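Local coordinates for protein formimidoylglutamase (Bacillus subtilis, PDB 3M1R) that hydrolyses N-formimidoyl-L-glutamate to L-glutamate and formamide in the degradation of histidine, using two manganese ions per subunit, at residues S58-P61 with G62-Q66. Sequence-based numbering, arbitrary orientation.
Sequences SFAP and GTIRQ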
ATOM      1  N   SER D  58     -11.046   8.049  14.959  1.00 35.53           N
ATOM      2  CA  SER D  58     -10.420   8.860  15.996  1.00 40.34           C
ATOM      3  C   SER D  58      -9.229   9.676  15.432  1.00 33.58           C
ATOM      4  O   SER D  58      -8.779  10.615  16.062  1.00 28.73           O
ATOM      5  CB  SER D  58      -9.985   7.987  17.186  1.00 31.22           C
ATOM      6  OG  SER D  58      -9.104   6.985  16.729  1.00 37.10           O
ATOM      7  N   PHE D  59      -8.722   9.322  14.251  1.00 31.19           N
ATOM      8  CA  PHE D  59      -7.593  10.061  13.665  1.00 32.42           C
ATOM      9  C   PHE D  59      -8.032  11.199  12.737  1.00 30.23           C
ATOM     10  O   PHE D  59      -7.219  12.035  12.333  1.00 31.36           O
ATOM     11  CB  PHE D  59      -6.683   9.123  12.870  1.00 40.32           C
ATOM     12  CG  PHE D  59      -5.925   8.160  13.714  1.00 42.74           C
ATOM     13  CD1 PHE D  59      -6.316   6.845  13.792  1.00 46.16           C
ATOM     14  CD2 PHE D  59      -4.823   8.572  14.436  1.00 43.38           C
ATOM     15  CE1 PHE D  59      -5.624   5.944  14.580  1.00 50.39           C
ATOM     16  CE2 PHE D  59      -4.119   7.680  15.225  1.00 50.32           C
ATOM     17  CZ  PHE D  59      -4.523   6.359  15.295  1.00 50.14           C
ATOM     18  N   ALA D  60      -9.311  11.205  12.376  1.00 30.05           N
ATOM     19  CA  ALA D  60      -9.848  12.170  11.421  1.00 26.93           C
ATOM     20  C   ALA D  60      -9.680  13.630  11.858  1.00 29.16           C
ATOM     21  O   ALA D  60      -9.402  14.488  11.026  1.00 37.96           O
ATOM     22  CB  ALA D  60     -11.311  11.870  11.145  1.00 26.13           C
ATOM     23  N   PRO D  61      -9.889  13.934  13.150  1.00 23.34           N
ATOM     24  CA  PRO D  61      -9.753  15.365  13.471  1.00 28.71           C
ATOM     25  C   PRO D  61      -8.343  15.874  13.149  1.00 33.40           C
ATOM     26  O   PRO D  61      -8.190  16.975  12.625  1.00 32.37           O
ATOM     27  CB  PRO D  61     -10.057  15.429  14.975  1.00 30.80           C
ATOM     28  CG  PRO D  61     -10.936  14.253  15.229  1.00 32.02           C
ATOM     29  CD  PRO D  61     -10.444  13.159  14.271  1.00 30.24           C
ATOM     30  N   GLY D  62      -7.328  15.057  13.421  1.00 39.24           N
ATOM     31  CA  GLY D  62      -5.967  15.410  13.065  1.00 28.18           C
ATOM     32  C   GLY D  62      -5.765  15.595  11.556  1.00 31.28           C
ATOM     33  O   GLY D  62      -5.138  16.567  11.133  1.00 30.94           O
ATOM     34  N   THR D  63      -6.305  14.682  10.744  1.00 28.97           N
ATOM     35  CA  THR D  63      -6.088  14.739   9.300  1.00 28.75           C
ATOM     36  C   THR D  63      -6.957  15.777   8.626  1.00 32.57           C
ATOM     37  O   THR D  63      -6.520  16.406   7.676  1.00 29.98           O
ATOM     38  CB  THR D  63      -6.240  13.374   8.596  1.00 24.83           C
ATOM     39  OG1 THR D  63      -7.589  12.886   8.741  1.00 29.08           O
ATOM     40  CG2 THR D  63      -5.251  12.377   9.196  1.00 27.01           C
ATOM     41  N   ILE D  64      -8.181  15.964   9.109  1.00 30.92           N
ATOM     42  CA  ILE D  64      -9.005  17.047   8.577  1.00 27.57           C
ATOM     43  C   ILE D  64      -8.373  18.401   8.917  1.00 31.07           C
ATOM     44  O   ILE D  64      -8.400  19.318   8.106  1.00 33.24           O
ATOM     45  CB  ILE D  64     -10.466  16.999   9.077  1.00 29.81           C
ATOM     46  CG1 ILE D  64     -11.147  15.694   8.613  1.00 30.93           C
ATOM     47  CG2 ILE D  64     -11.246  18.246   8.576  1.00 24.90           C
ATOM     48  CD1 ILE D  64     -12.492  15.380   9.306  1.00 27.69           C
ATOM     49  N   ARG D  65      -7.798  18.534  10.107  1.00 24.58           N
ATOM     50  CA  ARG D  65      -7.153  19.821  10.462  1.00 27.48           C
ATOM     51  C   ARG D  65      -5.989  20.069   9.525  1.00 26.42           C
ATOM     52  O   ARG D  65      -5.782  21.173   9.063  1.00 33.60           O
ATOM     53  CB  ARG D  65      -6.630  19.824  11.901  1.00 33.99           C
ATOM     54  CG  ARG D  65      -7.677  20.033  13.021  1.00 34.01           C
ATOM     55  CD  ARG D  65      -6.976  20.080  14.391  1.00 33.74           C
ATOM     56  NE  ARG D  65      -7.852  20.498  15.482  1.00 39.64           N
ATOM     57  CZ  ARG D  65      -8.465  19.660  16.315  1.00 41.71           C
ATOM     58  NH1 ARG D  65      -8.306  18.346  16.187  1.00 34.18           N
ATOM     59  NH2 ARG D  65      -9.243  20.138  17.273  1.00 41.64           N
ATOM     60  N   GLN D  66      -5.242  19.014   9.224  1.00 33.48           N
ATOM     61  CA  GLN D  66      -4.069  19.154   8.401  1.00 30.73           C
ATOM     62  C   GLN D  66      -4.475  19.576   6.994  1.00 35.40           C
ATOM     63  O   GLN D  66      -3.844  20.459   6.409  1.00 37.81           O
ATOM     64  CB  GLN D  66      -3.277  17.851   8.390  1.00 37.61           C
ATOM     65  CG  GLN D  66      -1.775  18.031   8.349  1.00 57.56           C
ATOM     66  CD  GLN D  66      -1.040  16.709   8.140  1.00 73.87           C
ATOM     67  OE1 GLN D  66      -1.626  15.632   8.257  1.00 78.63           O
ATOM     68  NE2 GLN D  66       0.249  16.791   7.827  1.00 78.20           N
TER
HETATM   69  O   HOH W   1      -7.158  12.806  15.738  1.00 41.50           O
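A60 and I64 meet one turn apart on the buried side of the helix, the CD1 methyl of I64 lying 4.1 Å from A60 CB. With CG1 anti to its own carbonyl carbon (chi1 -62°), the I64 chain turns back along the helix, and CG1 comes to 3.2 Å from A60 O. The same carbonyl receives the amide of I64 almost head-on, N to O 2.7 Å with an N-H...O angle of 170°. T63 OG1 adds at most a weak bond to A60 O; its stronger partner is S302 OG. Beside this pair, R65 N bonds to P61 O at 3.0 Å, with the donor tilted 32° from the carbonyl plane. The arginine then runs extended from CG to NE, and its guanidinium passes P61 obliquely, NH1 3.6 Å from P61 CB, to reach salt bridges with D89 and D92. The two backbone bonds belong to the N-terminal part of helix 60-69, which packs against strand 121-127 and helix 300-318 in the alpha/beta fold of the arginase family: P61, I64 and R65 rest on L126, while I64 also touches A305 and L309. An alanine in place of I64 would probably open a gap against A305 and L309, thin the packing on L126 and take from A60 CB the methyl that packs on it. Toward F59 and G62, both exposed, the turn is looser and a water takes part. There T63 N bonds to F59 O at 3.2 Å, in the carbonyl plane, and the CG2 methyl of T63 stands 3.7 Å from that oxygen. The F59 side chain, its end leading away from 62-66, touches P293. At G62 the water bridges the turn, donating to S58 O at 2.7 Å and accepting from G62 N.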